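Local coordinates for aminopeptidase-like protein (Chaetomium thermophilum, PDB 5JM6), which probably acts as a zinc-dependent aminopeptidase of the M18 family, trimming peptides from their N-termini, and assembles as a dodecamer, at residues A396-T401 and P480-H485; P57-M62 and E298-G303. One frame throughout, in Å; residues are numbered along the deposited sequence.

In the fold
Both contacts are buried, but in different surroundings. The centre of contact 2 lies about 14 Å from the centre of the chain; the contact packs helix 55-64 on strand 299-302 through apolar side chains. The centre of contact 1 lies further out, about 21 Å from that of the chain, where a second subunit covers loop 396-401 and several of its polar atoms bond across the interface. Their centres are about 17 Å apart, and the two contacts do not touch. Strand 489-492 is a neighbour of both: it pairs with strand 299-302, and its Met490 meets Leu482 of contact 1 as well as Phe299 and Phe301. Contact 1 includes a zinc ligand, His485; segment 298-303 runs on toward helix 305-320, which carries Asp306.

Contact 1. Residues A396-T401 and P480-H485; sequences AHPNFT and PQLSMH. With ZN (zinc ion), chain G.
With chi1 of -161°, His397 sets its ring anti to the backbone N, and chi1 of -82° at Leu482 sends the isobutyl group across to meet it at about a right angle. Leu482 CD2 lies 3.9 Å from His397 CD2 and also touches Ala396 O. The other methyl, Leu482 CD1, rests 4.2 Å from Pro398 CD. No hydrogen bond joins the two segments. The imidazole is held locally instead: His397 ND1 accepts a hydrogen bond from Asn399 N at 3.1 Å, with Asn399 N only 7° out of the ring plane, and Phe400 CD2 lies over one ring face near the rim. NE2 bonds to Pro205 O of the second subunit, whose Tyr153 packs on Pro398 and Leu482. A leucine in place of His397 would probably leave both Asn399 N and that Pro205 carbonyl without their mate at the interface. Beyond Leu482 the chain turns through Ser483, bonded by OG to Thr206 O of the second subunit, and reaches His485, whose NE2 binds zinc at 1.9 Å. Asp306 and Glu340 bind the same ion, and Asp306 also ligates a second one, as expected of the two-zinc site of M18 aminopeptidases.

Contact 2. Residues P57-M62 and E298-G303; sequences PYLDFM and EFIFAG
Ile300 reaches toward helix 55-64 with two branches, each meeting a different side chain. Its longer branch is extended (chi2 173°), carrying Ile300 CD1 to 4.1 Å from Tyr58 CD2, where it approaches the phenol ring obliquely. The shorter branch, Ile300 CG2, lies 3.9 Å from Leu59 CD2. Ile300 thus touches two successive helix residues, one with each branch. One turn after Tyr58, Met62 is bent rather than stretched. Its first torsion, with CG anti to the carbonyl carbon, lays CG over one face of the Tyr58 ring, near its rim; the bends at chi2 (-56°) and chi3 (-65°) then carry Met62 CE to Gly303 O, an apolar methyl beside a backbone carbonyl. The methionine so covers the tyrosine within the helix while Ile300 meets it from the strand. Met62 N also bonds to Tyr58 O at 3.0 Å, the ordinary helical link between these two residues. The tyrosine extends the packing to helix 305-320, touching Ile305 and Leu309 and meeting the ring of Trp312, against which Phe61 stacks. Val292 of the neighbouring strand touches both Leu59 and Ile300. The result is helix-on-sheet packing: helix 55-64 lies against a small three-stranded antiparallel sheet and against helix 305-320, whose N-terminal end carries the zinc ligand Asp306.

Contact 1. Residues A396-T401 and P480-H485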
ATOM      1  N   ALA A 396      -0.662  16.582  35.330  1.00 35.09           N
ATOM      2  CA  ALA A 396       0.263  16.903  34.252  1.00 37.91           C
ATOM      3  C   ALA A 396       1.245  15.753  34.068  1.00 37.86           C
ATOM      4  O   ALA A 396       1.884  15.324  35.025  1.00 37.62           O
ATOM      5  CB  ALA A 396       1.004  18.198  34.548  1.00 34.48           C
ATOM      6  N   HIS A 397       1.351  15.233  32.851  1.00 35.35           N
ATOM      7  CA  HIS A 397       2.314  14.170  32.596  1.00 36.80           C
ATOM      8  C   HIS A 397       3.588  14.770  32.027  1.00 38.02           C
ATOM      9  O   HIS A 397       3.567  15.370  30.954  1.00 36.07           O
ATOM     10  CB  HIS A 397       1.756  13.117  31.640  1.00 39.53           C
ATOM     11  CG  HIS A 397       2.491  11.815  31.699  1.00 40.29           C
ATOM     12  ND1 HIS A 397       3.818  11.692  31.350  1.00 37.03           N
ATOM     13  CD2 HIS A 397       2.090  10.580  32.088  1.00 37.20           C
ATOM     14  CE1 HIS A 397       4.202  10.439  31.516  1.00 39.51           C
ATOM     15  NE2 HIS A 397       3.171   9.743  31.960  1.00 35.41           N
ATOM     16  N   PRO A 398       4.709  14.595  32.739  1.00 42.61           N
ATOM     17  CA  PRO A 398       5.933  15.292  32.343  1.00 39.08           C
ATOM     18  C   PRO A 398       6.517  14.774  31.036  1.00 37.94           C
ATOM     19  O   PRO A 398       7.297  15.483  30.405  1.00 44.20           O
ATOM     20  CB  PRO A 398       6.894  15.022  33.513  1.00 42.84           C
ATOM     21  CG  PRO A 398       6.167  14.094  34.462  1.00 36.34           C
ATOM     22  CD  PRO A 398       4.969  13.563  33.755  1.00 38.45           C
ATOM     23  N   ASN A 399       6.219  13.533  30.671  1.00 36.50           N
ATOM     24  CA  ASN A 399       6.765  12.985  29.436  1.00 34.87           C
ATOM     25  C   ASN A 399       5.831  12.879  28.231  1.00 39.09           C
ATOM     26  O   ASN A 399       6.283  12.516  27.143  1.00 48.51           O
ATOM     27  CB  ASN A 399       7.359  11.615  29.737  1.00 41.88           C
ATOM     28  CG  ASN A 399       8.398  11.670  30.837  1.00 42.21           C
ATOM     29  OD1 ASN A 399       9.125  12.656  30.970  1.00 41.84           O
ATOM     30  ND2 ASN A 399       8.466  10.617  31.639  1.00 40.85           N
ATOM     31  N   PHE A 400       4.537  13.141  28.398  1.00 40.51           N
ATOM     32  CA  PHE A 400       3.721  13.357  27.215  1.00 39.50           C
ATOM     33  C   PHE A 400       3.104  14.739  27.305  1.00 44.06           C
ATOM     34  O   PHE A 400       1.924  14.885  27.617  1.00 42.61           O
ATOM     35  CB  PHE A 400       2.652  12.263  27.127  1.00 37.36           C
ATOM     36  CG  PHE A 400       3.223  10.869  27.099  1.00 39.25           C
ATOM     37  CD1 PHE A 400       3.562  10.276  25.895  1.00 44.69           C
ATOM     38  CD2 PHE A 400       3.451  10.165  28.274  1.00 39.19           C
ATOM     39  CE1 PHE A 400       4.100   9.003  25.856  1.00 43.60           C
ATOM     40  CE2 PHE A 400       3.993   8.888  28.242  1.00 39.82           C
ATOM     41  CZ  PHE A 400       4.316   8.308  27.030  1.00 43.71           C
ATOM     42  N   THR A 401       3.844  15.728  26.830  1.00 46.53           N
ATOM     43  CA  THR A 401       3.498  17.112  27.110  1.00 45.17           C
ATOM     44  C   THR A 401       2.535  17.578  26.041  1.00 45.67           C
ATOM     45  O   THR A 401       1.852  18.592  26.186  1.00 45.13           O
ATOM     46  CB  THR A 401       4.751  18.002  27.161  1.00 48.20           C
ATOM     47  OG1 THR A 401       5.518  17.811  25.968  1.00 48.23           O
ATOM     48  CG2 THR A 401       5.612  17.631  28.365  1.00 37.30           C
ATOM     49  N   PRO A 480      -6.032  14.930  41.252  1.00 34.53           N
ATOM     50  CA  PRO A 480      -5.172  14.619  40.107  1.00 36.28           C
ATOM     51  C   PRO A 480      -4.387  13.327  40.289  1.00 35.83           C
ATOM     52  O   PRO A 480      -4.022  12.964  41.408  1.00 38.88           O
ATOM     53  CB  PRO A 480      -4.233  15.825  40.038  1.00 38.62           C
ATOM     54  CG  PRO A 480      -4.208  16.358  41.422  1.00 39.66           C
ATOM     55  CD  PRO A 480      -5.587  16.140  41.964  1.00 35.37           C
ATOM     56  N   GLN A 481      -4.144  12.640  39.179  1.00 37.59           N
ATOM     57  CA  GLN A 481      -3.483  11.345  39.198  1.00 37.52           C
ATOM     58  C   GLN A 481      -2.742  11.076  37.891  1.00 40.83           C
ATOM     59  O   GLN A 481      -3.161  11.527  36.824  1.00 42.05           O
ATOM     60  CB  GLN A 481      -4.511  10.243  39.465  1.00 39.69           C
ATOM     61  CG  GLN A 481      -4.193   8.906  38.826  1.00 40.00           C
ATOM     62  CD  GLN A 481      -5.339   7.934  38.931  1.00 48.03           C
ATOM     63  OE1 GLN A 481      -6.429   8.291  39.368  1.00 51.31           O
ATOM     64  NE2 GLN A 481      -5.100   6.692  38.533  1.00 46.51           N
ATOM     65  N   LEU A 482      -1.645  10.332  37.987  1.00 39.51           N
ATOM     66  CA  LEU A 482      -0.926   9.846  36.818  1.00 36.84           C
ATOM     67  C   LEU A 482      -1.210   8.365  36.594  1.00 36.52           C
ATOM     68  O   LEU A 482      -1.517   7.636  37.538  1.00 37.98           O
ATOM     69  CB  LEU A 482       0.579  10.072  36.969  1.00 34.90           C
ATOM     70  CG  LEU A 482       1.055  11.480  36.622  1.00 37.06           C
ATOM     71  CD1 LEU A 482       2.572  11.540  36.534  1.00 35.32           C
ATOM     72  CD2 LEU A 482       0.419  11.932  35.318  1.00 37.84           C
ATOM     73  N   SER A 483      -1.150   7.946  35.332  1.00 38.14           N
ATOM     74  CA  SER A 483      -1.287   6.541  34.953  1.00 37.30           C
ATOM     75  C   SER A 483      -2.631   5.958  35.374  1.00 37.82           C
ATOM     76  O   SER A 483      -2.697   4.865  35.938  1.00 39.25           O
ATOM     77  CB  SER A 483      -0.146   5.712  35.548  1.00 38.35           C
ATOM     78  OG  SER A 483       1.113   6.222  35.144  1.00 46.42           O
ATOM     79  N   MET A 484      -3.698   6.698  35.094  1.00 37.56           N
ATOM     80  CA  MET A 484      -5.051   6.239  35.374  1.00 40.63           C
ATOM     81  C   MET A 484      -5.350   4.950  34.613  1.00 41.56           C
ATOM     82  O   MET A 484      -4.969   4.816  33.449  1.00 44.67           O
ATOM     83  CB  MET A 484      -6.062   7.327  35.010  1.00 47.40           C
ATOM     84  CG  MET A 484      -7.499   6.997  35.358  1.00 52.17           C
ATOM     85  SD  MET A 484      -8.623   8.332  34.906  1.00 55.76           S
ATOM     86  CE  MET A 484      -7.947   9.689  35.861  1.00 48.65           C
ATOM     87  N   HIS A 485      -6.013   4.014  35.294  1.00 47.93           N
ATOM     88  CA  HIS A 485      -6.370   2.691  34.761  1.00 45.75           C
ATOM     89  C   HIS A 485      -5.186   1.724  34.680  1.00 41.34           C
ATOM     90  O   HIS A 485      -5.335   0.607  34.190  1.00 43.60           O
ATOM     91  CB  HIS A 485      -7.061   2.797  33.396  1.00 45.43           C
ATOM     92  CG  HIS A 485      -8.511   3.158  33.484  1.00 51.76           C
ATOM     93  ND1 HIS A 485      -9.348   3.161  32.389  1.00 48.77           N
ATOM     94  CD2 HIS A 485      -9.274   3.525  34.540  1.00 66.00           C
ATOM     95  CE1 HIS A 485     -10.562   3.518  32.766  1.00 63.00           C
ATOM     96  NE2 HIS A 485     -10.545   3.740  34.066  1.00 73.24           N
TER
HETATM   97 ZN    ZN G 601     -11.552   4.314  35.557  1.00111.48          ZN

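Contact 2. Residues P57-M62 and E298-G303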
ATOM      1  N   PRO A  57      -3.285   6.381  56.862  1.00 32.80           N
ATOM      2  CA  PRO A  57      -4.607   5.738  56.829  1.00 31.10           C
ATOM      3  C   PRO A  57      -5.087   5.399  55.413  1.00 34.72           C
ATOM      4  O   PRO A  57      -5.698   4.345  55.227  1.00 33.42           O
ATOM      5  CB  PRO A  57      -5.516   6.783  57.480  1.00 31.67           C
ATOM      6  CG  PRO A  57      -4.624   7.489  58.436  1.00 35.14           C
ATOM      7  CD  PRO A  57      -3.286   7.568  57.744  1.00 35.12           C
ATOM      8  N   TYR A  58      -4.806   6.257  54.436  1.00 33.28           N
ATOM      9  CA  TYR A  58      -5.152   5.948  53.052  1.00 31.64           C
ATOM     10  C   TYR A  58      -4.351   4.754  52.546  1.00 36.40           C
ATOM     11  O   TYR A  58      -4.893   3.878  51.871  1.00 33.76           O
ATOM     12  CB  TYR A  58      -4.918   7.150  52.137  1.00 31.35           C
ATOM     13  CG  TYR A  58      -5.195   6.850  50.677  1.00 34.38           C
ATOM     14  CD1 TYR A  58      -6.497   6.706  50.214  1.00 33.61           C
ATOM     15  CD2 TYR A  58      -4.156   6.708  49.765  1.00 36.57           C
ATOM     16  CE1 TYR A  58      -6.757   6.430  48.884  1.00 36.20           C
ATOM     17  CE2 TYR A  58      -4.408   6.433  48.430  1.00 34.58           C
ATOM     18  CZ  TYR A  58      -5.710   6.296  47.997  1.00 40.44           C
ATOM     19  OH  TYR A  58      -5.966   6.021  46.672  1.00 35.22           O
ATOM     20  N   LEU A  59      -3.062   4.729  52.871  1.00 34.23           N
ATOM     21  CA  LEU A  59      -2.198   3.619  52.488  1.00 29.57           C
ATOM     22  C   LEU A  59      -2.764   2.292  52.980  1.00 30.42           C
ATOM     23  O   LEU A  59      -2.943   1.359  52.198  1.00 31.46           O
ATOM     24  CB  LEU A  59      -0.783   3.821  53.031  1.00 34.89           C
ATOM     25  CG  LEU A  59       0.084   4.839  52.289  1.00 36.01           C
ATOM     26  CD1 LEU A  59       1.454   4.949  52.937  1.00 32.52           C
ATOM     27  CD2 LEU A  59       0.210   4.451  50.826  1.00 31.60           C
ATOM     28  N   ASP A  60      -3.060   2.221  54.275  1.00 35.08           N
ATOM     29  CA  ASP A  60      -3.601   1.003  54.868  1.00 35.34           C
ATOM     30  C   ASP A  60      -4.943   0.622  54.258  1.00 32.48           C
ATOM     31  O   ASP A  60      -5.236  -0.560  54.085  1.00 32.80           O
ATOM     32  CB  ASP A  60      -3.750   1.158  56.381  1.00 32.38           C
ATOM     33  CG  ASP A  60      -2.419   1.298  57.084  1.00 42.19           C
ATOM     34  OD1 ASP A  60      -1.408   0.791  56.552  1.00 44.61           O
ATOM     35  OD2 ASP A  60      -2.384   1.910  58.171  1.00 49.24           O
ATOM     36  N   PHE A  61      -5.759   1.620  53.941  1.00 30.15           N
ATOM     37  CA  PHE A  61      -7.039   1.357  53.299  1.00 31.91           C
ATOM     38  C   PHE A  61      -6.818   0.642  51.966  1.00 31.58           C
ATOM     39  O   PHE A  61      -7.357  -0.441  51.745  1.00 28.60           O
ATOM     40  CB  PHE A  61      -7.825   2.658  53.106  1.00 32.71           C
ATOM     41  CG  PHE A  61      -8.963   2.544  52.133  1.00 32.37           C
ATOM     42  CD1 PHE A  61     -10.082   1.785  52.432  1.00 31.79           C
ATOM     43  CD2 PHE A  61      -8.917   3.212  50.921  1.00 29.45           C
ATOM     44  CE1 PHE A  61     -11.128   1.685  51.533  1.00 30.14           C
ATOM     45  CE2 PHE A  61      -9.959   3.119  50.021  1.00 29.86           C
ATOM     46  CZ  PHE A  61     -11.066   2.354  50.326  1.00 32.15           C
ATOM     47  N   MET A  62      -5.996   1.233  51.101  1.00 33.98           N
ATOM     48  CA  MET A  62      -5.724   0.662  49.784  1.00 29.20           C
ATOM     49  C   MET A  62      -5.141  -0.745  49.867  1.00 28.63           C
ATOM     50  O   MET A  62      -5.518  -1.630  49.099  1.00 30.21           O
ATOM     51  CB  MET A  62      -4.769   1.563  48.997  1.00 27.25           C
ATOM     52  CG  MET A  62      -5.325   2.942  48.695  1.00 30.08           C
ATOM     53  SD  MET A  62      -6.897   2.890  47.814  1.00 31.75           S
ATOM     54  CE  MET A  62      -6.401   2.145  46.264  1.00 33.42           C
ATOM     55  N   GLU A 298       7.056  12.112  48.432  1.00 31.97           N
ATOM     56  CA  GLU A 298       5.953  12.962  47.994  1.00 34.16           C
ATOM     57  C   GLU A 298       4.893  12.176  47.234  1.00 35.35           C
ATOM     58  O   GLU A 298       3.781  12.658  47.032  1.00 36.99           O
ATOM     59  CB  GLU A 298       6.458  14.091  47.091  1.00 36.92           C
ATOM     60  CG  GLU A 298       7.730  14.774  47.549  1.00 43.86           C
ATOM     61  CD  GLU A 298       8.905  14.488  46.631  1.00 44.82           C
ATOM     62  OE1 GLU A 298       9.103  13.310  46.262  1.00 38.55           O
ATOM     63  OE2 GLU A 298       9.628  15.442  46.274  1.00 42.78           O
ATOM     64  N   PHE A 299       5.246  10.967  46.811  1.00 32.65           N
ATOM     65  CA  PHE A 299       4.395  10.162  45.941  1.00 31.94           C
ATOM     66  C   PHE A 299       3.704   9.057  46.715  1.00 34.28           C
ATOM     67  O   PHE A 299       4.216   8.591  47.728  1.00 32.35           O
ATOM     68  CB  PHE A 299       5.204   9.528  44.807  1.00 35.03           C
ATOM     69  CG  PHE A 299       5.787  10.511  43.842  1.00 34.39           C
ATOM     70  CD1 PHE A 299       4.997  11.480  43.249  1.00 36.12           C
ATOM     71  CD2 PHE A 299       7.132  10.459  43.520  1.00 36.04           C
ATOM     72  CE1 PHE A 299       5.539  12.379  42.357  1.00 34.26           C
ATOM     73  CE2 PHE A 299       7.678  11.356  42.632  1.00 36.54           C
ATOM     74  CZ  PHE A 299       6.879  12.321  42.056  1.00 33.04           C
ATOM     75  N   ILE A 300       2.525   8.664  46.252  1.00 33.54           N
ATOM     76  CA  ILE A 300       1.916   7.417  46.693  1.00 31.05           C
ATOM     77  C   ILE A 300       1.807   6.469  45.502  1.00 31.72           C
ATOM     78  O   ILE A 300       1.227   6.818  44.476  1.00 29.88           O
ATOM     79  CB  ILE A 300       0.528   7.639  47.320  1.00 30.97           C
ATOM     80  CG1 ILE A 300       0.670   8.304  48.688  1.00 32.41           C
ATOM     81  CG2 ILE A 300      -0.210   6.319  47.472  1.00 31.38           C
ATOM     82  CD1 ILE A 300      -0.648   8.705  49.311  1.00 31.73           C
ATOM     83  N   PHE A 301       2.393   5.282  45.634  1.00 33.71           N
ATOM     84  CA  PHE A 301       2.289   4.259  44.599  1.00 36.49           C
ATOM     85  C   PHE A 301       1.272   3.209  45.018  1.00 36.78           C
ATOM     86  O   PHE A 301       1.479   2.493  45.998  1.00 35.86           O
ATOM     87  CB  PHE A 301       3.640   3.589  44.336  1.00 35.11           C
ATOM     88  CG  PHE A 301       4.747   4.546  43.998  1.00 36.01           C
ATOM     89  CD1 PHE A 301       4.485   5.736  43.340  1.00 38.91           C
ATOM     90  CD2 PHE A 301       6.056   4.247  44.337  1.00 35.59           C
ATOM     91  CE1 PHE A 301       5.510   6.611  43.034  1.00 35.78           C
ATOM     92  CE2 PHE A 301       7.083   5.117  44.032  1.00 35.97           C
ATOM     93  CZ  PHE A 301       6.810   6.300  43.379  1.00 30.90           C
ATOM     94  N   ALA A 302       0.169   3.125  44.284  1.00 35.27           N
ATOM     95  CA  ALA A 302      -0.858   2.137  44.579  1.00 35.01           C
ATOM     96  C   ALA A 302      -1.692   1.836  43.344  1.00 36.29           C
ATOM     97  O   ALA A 302      -1.771   2.649  42.424  1.00 34.84           O
ATOM     98  CB  ALA A 302      -1.746   2.618  45.713  1.00 36.05           C
ATOM     99  N   GLY A 303      -2.311   0.662  43.334  1.00 37.51           N
ATOM    100  CA  GLY A 303      -3.232   0.297  42.276  1.00 38.81           C
ATOM    101  C   GLY A 303      -4.668   0.503  42.711  1.00 41.94           C
ATOM    102  O   GLY A 303      -4.939   0.642  43.903  1.00 47.45           O
TER